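Local coordinates for Tat-secreted protein Rv2525c (PDB 4PMQ) that may hydrolyse peptidoglycan as a glycosidase, and in vitro cleaves p-nitrophenyl esters of various acyl lengths, preferring the butyrate, at residues T6-A11 with R185-V190; S18-A23 with R53-N58; D34-P37 with W41-G44. One frame throughout, in Å; residues are numbered along the deposited sequence.

Contact 1 of 3, residues T6-A11 with R185-V190; sequences TLLDYA and RKVGGV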
ATOM      1  N   THR A   6       9.760  -8.995  -7.451  1.00  6.96           N
ATOM      2  CA  THR A   6       9.652  -8.542  -6.070  0.50  5.85           C
ATOM      3  C   THR A   6       9.576  -7.031  -5.994  1.00 10.31           C
ATOM      4  O   THR A   6      10.362  -6.380  -6.692  1.00 10.70           O
ATOM      5  CB  THR A   6      10.940  -9.040  -5.370  0.50  9.15           C
ATOM      6  OG1 THR A   6      10.955 -10.474  -5.334  0.50 13.12           O
ATOM      7  CG2 THR A   6      11.165  -8.449  -3.997  0.50  4.50           C
ATOM      8  N   LEU A   7       8.750  -6.509  -5.095  1.00  6.77           N
ATOM      9  CA  LEU A   7       8.644  -5.114  -4.722  1.00  5.84           C
ATOM     10  C   LEU A   7       8.941  -5.004  -3.251  1.00 11.37           C
ATOM     11  O   LEU A   7       8.432  -5.811  -2.466  1.00 11.34           O
ATOM     12  CB  LEU A   7       7.266  -4.516  -4.997  1.00  6.24           C
ATOM     13  CG  LEU A   7       6.778  -4.575  -6.446  1.00  8.93           C
ATOM     14  CD1 LEU A   7       5.357  -4.055  -6.535  1.00  9.08           C
ATOM     15  CD2 LEU A   7       7.673  -3.761  -7.403  1.00  7.74           C
ATOM     16  N   LEU A   8       9.736  -3.998  -2.861  1.00  6.13           N
ATOM     17  CA  LEU A   8      10.024  -3.823  -1.435  1.00  6.30           C
ATOM     18  C   LEU A   8       9.161  -2.729  -0.865  1.00  9.13           C
ATOM     19  O   LEU A   8       8.903  -1.746  -1.552  1.00  7.11           O
ATOM     20  CB  LEU A   8      11.506  -3.446  -1.244  1.00  6.78           C
ATOM     21  CG  LEU A   8      12.539  -4.436  -1.804  1.00 10.42           C
ATOM     22  CD1 LEU A   8      13.948  -3.941  -1.522  1.00 11.09           C
ATOM     23  CD2 LEU A   8      12.311  -5.881  -1.263  1.00  9.29           C
ATOM     24  N   ASP A   9       8.786  -2.858   0.413  1.00  7.13           N
ATOM     25  CA  ASP A   9       8.102  -1.761   1.097  1.00  7.13           C
ATOM     26  C   ASP A   9       8.865  -1.463   2.394  1.00  9.82           C
ATOM     27  O   ASP A   9       9.463  -2.364   2.985  1.00  9.71           O
ATOM     28  CB  ASP A   9       6.607  -2.018   1.319  1.00  7.74           C
ATOM     29  CG  ASP A   9       6.312  -3.022   2.410  1.00 10.00           C
ATOM     30  OD1 ASP A   9       6.406  -2.645   3.600  1.00 11.12           O
ATOM     31  OD2 ASP A   9       5.984  -4.174   2.074  1.00 11.48           O
ATOM     32  N   TYR A  10       8.891  -0.191   2.806  1.00  7.61           N
ATOM     33  CA  TYR A  10       9.687   0.229   3.967  1.00  8.09           C
ATOM     34  C   TYR A  10       9.250   1.586   4.428  1.00 12.05           C
ATOM     35  O   TYR A  10       8.907   2.424   3.590  1.00 11.90           O
ATOM     36  CB  TYR A  10      11.190   0.273   3.613  1.00  8.17           C
ATOM     37  CG  TYR A  10      11.483   0.765   2.209  1.00  8.72           C
ATOM     38  CD1 TYR A  10      11.431  -0.104   1.121  1.00 10.29           C
ATOM     39  CD2 TYR A  10      11.834   2.096   1.970  1.00  8.32           C
ATOM     40  CE1 TYR A  10      11.704   0.335  -0.171  1.00  9.57           C
ATOM     41  CE2 TYR A  10      12.139   2.543   0.676  1.00  8.27           C
ATOM     42  CZ  TYR A  10      12.053   1.657  -0.390  1.00 11.61           C
ATOM     43  OH  TYR A  10      12.320   2.030  -1.676  1.00 10.12           O
ATOM     44  N   ALA A  11       9.290   1.806   5.743  1.00 11.17           N
ATOM     45  CA  ALA A  11       8.892   3.085   6.337  1.00 11.51           C
ATOM     46  C   ALA A  11      10.049   3.823   7.000  1.00 11.90           C
ATOM     47  O   ALA A  11       9.931   5.042   7.198  1.00 11.77           O
ATOM     48  CB  ALA A  11       7.808   2.838   7.385  1.00 13.39           C
ATOM     49  N   ARG A 185      14.863  -8.561   6.030  1.00 17.87           N
ATOM     50  CA  ARG A 185      15.947  -8.057   5.235  1.00 16.74           C
ATOM     51  C   ARG A 185      16.183  -6.585   5.526  1.00 16.40           C
ATOM     52  O   ARG A 185      15.244  -5.874   5.877  1.00 14.62           O
ATOM     53  CB  ARG A 185      15.600  -8.256   3.743  1.00 20.12           C
ATOM     54  CG  ARG A 185      16.786  -8.096   2.832  1.00 39.13           C
ATOM     55  CD  ARG A 185      16.489  -8.449   1.394  1.00 52.88           C
ATOM     56  NE  ARG A 185      17.600  -8.007   0.559  1.00 62.47           N
ATOM     57  CZ  ARG A 185      18.721  -8.694   0.370  1.00 70.27           C
ATOM     58  NH1 ARG A 185      18.875  -9.895   0.916  1.00 66.78           N
ATOM     59  NH2 ARG A 185      19.695  -8.187  -0.364  1.00 38.75           N
ATOM     60  N   LYS A 186      17.439  -6.154   5.394  1.00 14.61           N
ATOM     61  CA  LYS A 186      17.880  -4.760   5.470  1.00 14.30           C
ATOM     62  C   LYS A 186      18.507  -4.388   4.132  1.00 17.99           C
ATOM     63  O   LYS A 186      19.372  -5.124   3.652  1.00 19.52           O
ATOM     64  CB  LYS A 186      18.883  -4.543   6.604  1.00 17.38           C
ATOM     65  CG  LYS A 186      18.259  -4.064   7.897  1.00 36.69           C
ATOM     66  CD  LYS A 186      19.329  -3.916   8.975  1.00 38.39           C
ATOM     67  CE  LYS A 186      19.907  -2.526   9.123  1.00 40.09           C
ATOM     68  NZ  LYS A 186      20.878  -2.456  10.262  1.00 35.27           N
ATOM     69  N   VAL A 187      18.078  -3.274   3.526  1.00 12.74           N
ATOM     70  CA  VAL A 187      18.642  -2.784   2.260  1.00 13.22           C
ATOM     71  C   VAL A 187      19.051  -1.331   2.484  1.00 18.18           C
ATOM     72  O   VAL A 187      18.221  -0.534   2.908  1.00 17.45           O
ATOM     73  CB  VAL A 187      17.689  -2.950   1.046  1.00 16.72           C
ATOM     74  CG1 VAL A 187      18.315  -2.371  -0.235  1.00 16.19           C
ATOM     75  CG2 VAL A 187      17.317  -4.424   0.841  1.00 16.91           C
ATOM     76  N   GLY A 188      20.322  -1.008   2.228  1.00 16.73           N
ATOM     77  CA  GLY A 188      20.849   0.341   2.451  1.00 17.19           C
ATOM     78  C   GLY A 188      20.617   0.851   3.868  1.00 20.86           C
ATOM     79  O   GLY A 188      20.255   2.024   4.047  1.00 19.82           O
ATOM     80  N   GLY A 189      20.782  -0.044   4.861  1.00 17.04           N
ATOM     81  CA  GLY A 189      20.568   0.241   6.279  1.00 17.16           C
ATOM     82  C   GLY A 189      19.107   0.328   6.724  1.00 19.17           C
ATOM     83  O   GLY A 189      18.823   0.656   7.881  1.00 18.33           O
ATOM     84  N   VAL A 190      18.156   0.021   5.821  1.00 13.00           N
ATOM     85  CA  VAL A 190      16.726   0.131   6.125  1.00 11.02           C
ATOM     86  C   VAL A 190      16.034  -1.235   6.104  1.00 13.53           C
ATOM     87  O   VAL A 190      16.206  -1.989   5.132  1.00 11.99           O
ATOM     88  CB  VAL A 190      16.065   1.102   5.099  1.00 14.05           C
ATOM     89  CG1 VAL A 190      14.558   1.234   5.333  1.00 13.66           C
ATOM     90  CG2 VAL A 190      16.754   2.478   5.107  1.00 14.47           C
TER

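Contact 2 of 3, residues S18-A23 with R53-N58; sequences SQIRAA and RDLSGN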
ATOM      1  N   SER A  18      19.594   2.500  -6.735  1.00  8.78           N
ATOM      2  CA  SER A  18      20.653   1.554  -7.109  1.00  9.24           C
ATOM      3  C   SER A  18      20.754   0.406  -6.098  1.00 10.44           C
ATOM      4  O   SER A  18      21.040  -0.734  -6.489  1.00 10.01           O
ATOM      5  CB  SER A  18      22.002   2.260  -7.227  1.00 12.16           C
ATOM      6  OG  SER A  18      22.350   2.896  -6.010  1.00 17.32           O
ATOM      7  N   GLN A  19      20.461   0.691  -4.799  1.00  7.58           N
ATOM      8  CA  GLN A  19      20.502  -0.386  -3.802  1.00  7.83           C
ATOM      9  C   GLN A  19      19.243  -1.267  -3.876  1.00  9.94           C
ATOM     10  O   GLN A  19      19.354  -2.476  -3.654  1.00  9.20           O
ATOM     11  CB  GLN A  19      20.736   0.149  -2.393  1.00  8.85           C
ATOM     12  CG  GLN A  19      22.138   0.781  -2.304  1.00 11.80           C
ATOM     13  CD  GLN A  19      22.474   1.270  -0.913  1.00 34.60           C
ATOM     14  OE1 GLN A  19      21.774   2.092  -0.335  1.00 28.87           O
ATOM     15  NE2 GLN A  19      23.584   0.815  -0.364  1.00 35.42           N
ATOM     16  N   ILE A  20      18.059  -0.695  -4.208  1.00  7.72           N
ATOM     17  CA  ILE A  20      16.852  -1.517  -4.380  1.00  7.48           C
ATOM     18  C   ILE A  20      17.127  -2.502  -5.522  1.00 10.30           C
ATOM     19  O   ILE A  20      16.909  -3.698  -5.378  1.00  9.95           O
ATOM     20  CB  ILE A  20      15.613  -0.642  -4.663  1.00  9.93           C
ATOM     21  CG1 ILE A  20      15.273   0.174  -3.402  1.00 11.41           C
ATOM     22  CG2 ILE A  20      14.411  -1.489  -5.171  1.00  6.76           C
ATOM     23  CD1 ILE A  20      14.671   1.453  -3.679  1.00 24.64           C
ATOM     24  N   ARG A  21      17.638  -1.976  -6.647  1.00  7.83           N
ATOM     25  CA  ARG A  21      17.947  -2.789  -7.803  1.00  8.00           C
ATOM     26  C   ARG A  21      19.018  -3.850  -7.449  1.00 10.43           C
ATOM     27  O   ARG A  21      18.805  -5.029  -7.747  1.00 10.22           O
ATOM     28  CB  ARG A  21      18.394  -1.897  -8.941  1.00  6.63           C
ATOM     29  CG  ARG A  21      18.617  -2.625 -10.264  1.00 13.77           C
ATOM     30  CD  ARG A  21      18.982  -1.639 -11.356  1.00 11.70           C
ATOM     31  NE  ARG A  21      20.238  -0.947 -11.072  1.00 13.92           N
ATOM     32  CZ  ARG A  21      20.708   0.085 -11.771  1.00 32.06           C
ATOM     33  NH1 ARG A  21      20.045   0.537 -12.833  1.00 21.61           N
ATOM     34  NH2 ARG A  21      21.852   0.662 -11.425  1.00 19.56           N
ATOM     35  N   ALA A  22      20.077  -3.462  -6.702  1.00  8.04           N
ATOM     36  CA  ALA A  22      21.143  -4.399  -6.297  1.00  9.10           C
ATOM     37  C   ALA A  22      20.619  -5.545  -5.419  1.00 13.45           C
ATOM     38  O   ALA A  22      21.183  -6.660  -5.460  1.00 12.35           O
ATOM     39  CB  ALA A  22      22.262  -3.653  -5.567  1.00 10.52           C
ATOM     40  N   ALA A  23      19.539  -5.282  -4.648  1.00 10.76           N
ATOM     41  CA  ALA A  23      18.923  -6.277  -3.759  1.00 11.38           C
ATOM     42  C   ALA A  23      18.042  -7.276  -4.528  1.00 13.56           C
ATOM     43  O   ALA A  23      17.515  -8.215  -3.932  1.00 13.04           O
ATOM     44  CB  ALA A  23      18.097  -5.571  -2.690  1.00 11.50           C
ATOM     45  N   ARG A  53      11.874  10.017  -8.924  1.00  8.56           N
ATOM     46  CA  ARG A  53      12.706  10.220 -10.116  1.00  9.21           C
ATOM     47  C   ARG A  53      13.930   9.272 -10.106  1.00 10.50           C
ATOM     48  O   ARG A  53      14.301   8.720 -11.152  1.00 10.81           O
ATOM     49  CB  ARG A  53      13.122  11.686 -10.210  1.00  9.11           C
ATOM     50  CG  ARG A  53      11.956  12.555 -10.674  1.00 18.51           C
ATOM     51  CD  ARG A  53      12.394  13.959 -11.086  1.00 29.18           C
ATOM     52  NE  ARG A  53      13.381  13.926 -12.171  1.00 37.96           N
ATOM     53  CZ  ARG A  53      13.079  13.852 -13.466  1.00 46.78           C
ATOM     54  NH1 ARG A  53      11.811  13.823 -13.861  1.00 28.34           N
ATOM     55  NH2 ARG A  53      14.042  13.828 -14.375  1.00 29.16           N
ATOM     56  N   ASP A  54      14.446   8.984  -8.911  1.00  7.53           N
ATOM     57  CA  ASP A  54      15.588   8.073  -8.727  1.00  8.86           C
ATOM     58  C   ASP A  54      15.161   6.647  -9.064  1.00 10.46           C
ATOM     59  O   ASP A  54      15.859   5.953  -9.826  1.00 10.23           O
ATOM     60  CB  ASP A  54      16.115   8.156  -7.286  1.00 10.85           C
ATOM     61  CG  ASP A  54      17.329   7.271  -7.020  1.00 12.62           C
ATOM     62  OD1 ASP A  54      18.127   7.056  -7.954  1.00 12.95           O
ATOM     63  OD2 ASP A  54      17.476   6.798  -5.880  1.00 13.33           O
ATOM     64  N   LEU A  55      14.001   6.218  -8.522  1.00  6.92           N
ATOM     65  CA  LEU A  55      13.483   4.868  -8.807  1.00  6.41           C
ATOM     66  C   LEU A  55      13.217   4.678 -10.311  1.00  9.33           C
ATOM     67  O   LEU A  55      13.751   3.740 -10.913  1.00  9.25           O
ATOM     68  CB  LEU A  55      12.188   4.592  -8.014  1.00  6.39           C
ATOM     69  CG  LEU A  55      12.354   4.519  -6.505  1.00  9.44           C
ATOM     70  CD1 LEU A  55      11.016   4.555  -5.782  1.00  9.38           C
ATOM     71  CD2 LEU A  55      13.078   3.257  -6.126  1.00 10.48           C
ATOM     72  N   SER A  56      12.396   5.559 -10.920  1.00  7.74           N
ATOM     73  CA  SER A  56      12.069   5.476 -12.347  0.50  8.59           C
ATOM     74  C   SER A  56      13.332   5.546 -13.208  1.00 13.86           C
ATOM     75  O   SER A  56      13.452   4.824 -14.209  1.00 13.80           O
ATOM     76  CB  SER A  56      11.104   6.586 -12.750  0.50 12.56           C
ATOM     77  OG  SER A  56       9.825   6.390 -12.177  0.50 19.53           O
ATOM     78  N   GLY A  57      14.278   6.401 -12.800  1.00 11.36           N
ATOM     79  CA  GLY A  57      15.552   6.587 -13.504  1.00 11.68           C
ATOM     80  C   GLY A  57      16.384   5.321 -13.627  1.00 17.75           C
ATOM     81  O   GLY A  57      17.096   5.126 -14.619  1.00 19.64           O
ATOM     82  N   ASN A  58      16.274   4.434 -12.630  1.00 14.13           N
ATOM     83  CA  ASN A  58      16.993   3.170 -12.566  1.00 13.94           C
ATOM     84  C   ASN A  58      16.146   2.013 -13.105  1.00 15.18           C
ATOM     85  O   ASN A  58      16.487   0.845 -12.866  1.00 14.33           O
ATOM     86  CB  ASN A  58      17.437   2.897 -11.122  1.00 18.24           C
ATOM     87  CG  ASN A  58      18.651   3.704 -10.748  1.00 34.37           C
ATOM     88  OD1 ASN A  58      19.781   3.217 -10.827  1.00 35.01           O
ATOM     89  ND2 ASN A  58      18.451   4.981 -10.414  1.00 14.84           N
TER
HETATM   90  O   HOH W   1      20.204   5.336  -7.127  1.00 16.98           O
HETATM   91  O   HOH W   2      17.951  -1.062 -14.560  1.00 30.11           O

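Contact 3 of 3, residues D34-P37 with W41-G44; sequences DRRP and WMLG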
ATOM      1  N   ASP A  34       1.547  10.959   5.549  1.00  7.71           N
ATOM      2  CA  ASP A  34       2.303  11.748   6.510  1.00  7.81           C
ATOM      3  C   ASP A  34       2.815  10.841   7.614  1.00  9.32           C
ATOM      4  O   ASP A  34       2.356   9.701   7.756  1.00  6.91           O
ATOM      5  CB  ASP A  34       1.405  12.838   7.112  1.00  8.83           C
ATOM      6  CG  ASP A  34       0.974  13.888   6.097  1.00 15.17           C
ATOM      7  OD1 ASP A  34       1.859  14.518   5.476  1.00 13.17           O
ATOM      8  OD2 ASP A  34      -0.240  14.070   5.921  1.00 21.61           O
ATOM      9  N   ARG A  35       3.681  11.396   8.463  1.00  7.45           N
ATOM     10  CA  ARG A  35       4.175  10.696   9.650  1.00  7.56           C
ATOM     11  C   ARG A  35       3.266  11.052  10.832  1.00 13.08           C
ATOM     12  O   ARG A  35       3.155  12.235  11.199  1.00 13.61           O
ATOM     13  CB  ARG A  35       5.629  11.127   9.932  1.00  7.92           C
ATOM     14  CG  ARG A  35       6.585  10.855   8.766  1.00  8.83           C
ATOM     15  CD  ARG A  35       8.008  11.364   8.975  1.00  9.08           C
ATOM     16  NE  ARG A  35       8.087  12.814   9.178  1.00 14.37           N
ATOM     17  CZ  ARG A  35       8.154  13.708   8.192  1.00 27.39           C
ATOM     18  NH1 ARG A  35       8.102  13.315   6.920  1.00 19.64           N
ATOM     19  NH2 ARG A  35       8.256  15.001   8.470  1.00 17.21           N
ATOM     20  N   ARG A  36       2.635  10.048  11.452  1.00  9.94           N
ATOM     21  CA  ARG A  36       1.759  10.315  12.594  1.00  9.32           C
ATOM     22  C   ARG A  36       2.590  10.785  13.817  1.00 11.63           C
ATOM     23  O   ARG A  36       3.826  10.609  13.815  1.00  9.92           O
ATOM     24  CB  ARG A  36       0.949   9.036  12.942  1.00 12.65           C
ATOM     25  CG  ARG A  36       1.807   7.818  13.317  1.00 11.87           C
ATOM     26  CD  ARG A  36       0.970   6.682  13.861  1.00 12.78           C
ATOM     27  NE  ARG A  36       1.772   5.487  14.099  1.00 14.55           N
ATOM     28  CZ  ARG A  36       2.004   4.539  13.194  1.00 25.73           C
ATOM     29  NH1 ARG A  36       1.494   4.639  11.961  1.00 12.00           N
ATOM     30  NH2 ARG A  36       2.747   3.486  13.507  1.00 19.68           N
ATOM     31  N   PRO A  37       1.959  11.326  14.877  1.00 11.24           N
ATOM     32  CA  PRO A  37       2.714  11.620  16.102  1.00 10.08           C
ATOM     33  C   PRO A  37       3.354  10.338  16.629  1.00 12.39           C
ATOM     34  O   PRO A  37       2.724   9.286  16.595  1.00 12.22           O
ATOM     35  CB  PRO A  37       1.628  12.127  17.062  1.00 11.74           C
ATOM     36  CG  PRO A  37       0.562  12.710  16.165  1.00 15.30           C
ATOM     37  CD  PRO A  37       0.520  11.653  15.057  1.00 12.61           C
ATOM     38  N   TRP A  41      10.443   9.120  13.128  1.00 10.53           N
ATOM     39  CA  TRP A  41      11.453   8.154  12.668  1.00 10.88           C
ATOM     40  C   TRP A  41      11.099   7.558  11.299  1.00 11.47           C
ATOM     41  O   TRP A  41      11.944   6.899  10.697  1.00 10.95           O
ATOM     42  CB  TRP A  41      11.584   6.994  13.677  1.00  9.94           C
ATOM     43  CG  TRP A  41      10.351   6.146  13.852  1.00 11.36           C
ATOM     44  CD1 TRP A  41       9.320   6.378  14.720  1.00 13.57           C
ATOM     45  CD2 TRP A  41      10.033   4.916  13.168  1.00 11.72           C
ATOM     46  NE1 TRP A  41       8.377   5.374  14.616  1.00 12.41           N
ATOM     47  CE2 TRP A  41       8.780   4.475  13.660  1.00 14.80           C
ATOM     48  CE3 TRP A  41      10.666   4.164  12.160  1.00 13.97           C
ATOM     49  CZ2 TRP A  41       8.167   3.288  13.206  1.00 14.94           C
ATOM     50  CZ3 TRP A  41      10.057   3.001  11.695  1.00 15.25           C
ATOM     51  CH2 TRP A  41       8.818   2.573  12.209  1.00 16.09           C
ATOM     52  N   MET A  42       9.843   7.722  10.822  1.00  8.14           N
ATOM     53  CA  MET A  42       9.473   7.083   9.545  1.00  9.74           C
ATOM     54  C   MET A  42       9.852   7.982   8.381  1.00 12.59           C
ATOM     55  O   MET A  42       8.997   8.502   7.659  1.00 11.46           O
ATOM     56  CB  MET A  42       8.004   6.686   9.516  1.00 11.77           C
ATOM     57  CG  MET A  42       7.718   5.516  10.467  1.00 16.69           C
ATOM     58  SD  MET A  42       6.024   4.903  10.386  1.00 22.12           S
ATOM     59  CE  MET A  42       5.226   6.361  10.819  1.00 16.15           C
ATOM     60  N   LEU A  43      11.170   8.071   8.153  1.00 11.02           N
ATOM     61  CA  LEU A  43      11.752   8.896   7.093  1.00 10.91           C
ATOM     62  C   LEU A  43      11.342   8.415   5.708  1.00 10.72           C
ATOM     63  O   LEU A  43      11.470   9.169   4.745  1.00  9.84           O
ATOM     64  CB  LEU A  43      13.284   8.930   7.236  1.00 12.14           C
ATOM     65  CG  LEU A  43      13.787   9.602   8.550  1.00 18.11           C
ATOM     66  CD1 LEU A  43      15.323   9.566   8.648  1.00 20.76           C
ATOM     67  CD2 LEU A  43      13.272  11.029   8.691  1.00 19.89           C
ATOM     68  N   GLY A  44      10.764   7.212   5.629  1.00  8.64           N
ATOM     69  CA  GLY A  44      10.232   6.699   4.368  1.00  9.06           C
ATOM     70  C   GLY A  44       8.837   7.211   4.055  1.00 11.20           C
ATOM     71  O   GLY A  44       8.245   6.805   3.051  1.00  9.67           O
TER

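Contact 1 of 3, residues T6-A11 with R185-V190
Val-187 N gives a 2.8 Å hydrogen bond to Val-190 O, and Val-190 N answers with one to Val-187 O. This double link closes the type I' turn that joins strand 184-187 to strand 190-197 as a tight hairpin, with Gly-188 and Gly-189 at positive phi in between. The hairpin presents the two valines to strand 6-9 and the residue after it. Near the end of Leu-8, CD1 meets Val-187 CG2 at 4.1 Å, the two side chains crossing at about a right angle. At Tyr-10 the touch comes low on the side chain, where CB lies 3.9 Å from Val-190 CG1; the same methyl reaches the phenol ring obliquely. Tyr-10 CG is wedged between its backbone N and carbonyl carbon (chi1 37°), which swings the ring back along the chain until its edge meets Leu-8 CB in plane. Ile-20 of helix 17-22 and Val-192 of strand 190-197 also pack on Tyr-10. On the other face of strand 6-9, Asp-9 OD2 accepts hydrogen bonds from Asn-195 and Gln-179 inside the TIM-barrel-like domain. No hydrogen bond passes between the segments: the turn pairs the backbone N and O of Val-187 and Val-190 with each other, and four buried residues meet through carbon alone, so the join rests on apolar packing, with no directional bond across it.

Contact 2 of 3, residues S18-A23 with R53-N58
Arg-21 leaves helix 17-22 toward Asn-58, the first residue beyond helix 49-57 to lose helical backbone angles. The CB and CG of Arg-21 run outward, CG anti to the backbone N (chi1 -174°), and the first atom to meet the other segment is CD, 3.8 Å from Asn-58 O. A bend at chi3 then brings one face of the guanidinium over Asn-58 OD1. NE stays at the margin, while CZ lies 3.4 Å from Asn-58 OD1, which is displaced toward the rim of the group. NH2 is the nearest atom, 3.3 Å from Asn-58 OD1, but its angle is poor, as is that of NH1; with the planes 65° apart, OD1 lies over a face without a hydrogen bond, an approach that is probably favourable electrostatically. NH1 instead donates to a water that in turn donates to Asn-58 O. The amide is held from its own helix: Asn-58 ND2 binds Asp-54 O at 2.8 Å and 166°, nearly in the amide plane, which fixes OD1 under the arginine. A second water takes the Ser-18 N-H and donates to Asp-54 OD1, while OD2 accepts from Ala-17 N; this carboxylate at the start of helix 17-22 probably interacts favourably with the helix dipole. On the buried side, Ile-20 CD1 presses on Leu-55 CD2 at 3.4 Å, tighter than usual van der Waals contact, the side chains crossing at about a right angle; both also touch Leu-60. Greasy residues beneath and polar, water-bridged ones outside suit neighbouring helices on the outer layer of a TIM barrel, here following the parallel strands 6-9 and 27-31.

Contact 3 of 3, residues D34-P37 with W41-G44
Arg-35 and Met-42 face each other with CA atoms 6.4 Å apart across a short excursion of the loop, where Met-42 is the centre of an inverse gamma turn closed by a weak hydrogen bond from Leu-43 N to Trp-41 O. The Arg-35 side chain passes alongside the turn with its methylenes: CD lies 3.3 Å from Met-42 O and CG 3.5 Å from that same oxygen. A bend at chi3 of Arg-35 then takes the guanidinium past the turn, and NH1 binds Lys-45 O. Met-42, buried between its neighbours, sets CG 3.3 Å above one face of the Trp-41 ring, and its chain extends from there until the last torsion folds the methyl aside. This loop follows strand 27-31, at the carboxyl end of a strand of the TIM-barrel-like fold, the end on which glycoside hydrolases of this architecture carry their active sites. The methyl comes over one face of the Arg-36 guanidinium, Met-42 CE standing 4.2 Å above the plane and toward the rim, its nearest nitrogen being NH1 at 4.3 Å. Two bonds pin that guanidinium: Arg-36 NH1 donates to Tyr-68 O, and NH2 to a bound L-tartrate, probably from the crystallisation liquor, which may mark a pocket. On the Asp-34 side, the carboxylate makes a salt bridge to Arg-89 of helix 79-96.

From the N terminus, strand 6-9 comes first, and its contact with the hairpin at 185-190, near the other end of the chain, closes a loop of 173 residues: contact 1. Helix 17-22 follows directly, and contact 2 closes a smaller loop by joining it to helix 49-57. Within that loop, after strand 27-31, contact 3 folds the connecting segment back on itself. The three therefore nest without crossing. Contacts 1 and 2 abut, with Val-187 against Gln-19 and Ala-23; contact 1 also reaches contact 3, where Ala-11 O probably accepts a hydrogen bond from Gly-44 N at 2.8 Å. Contacts 2 and 3 stay about 10 Å apart at their nearest atoms.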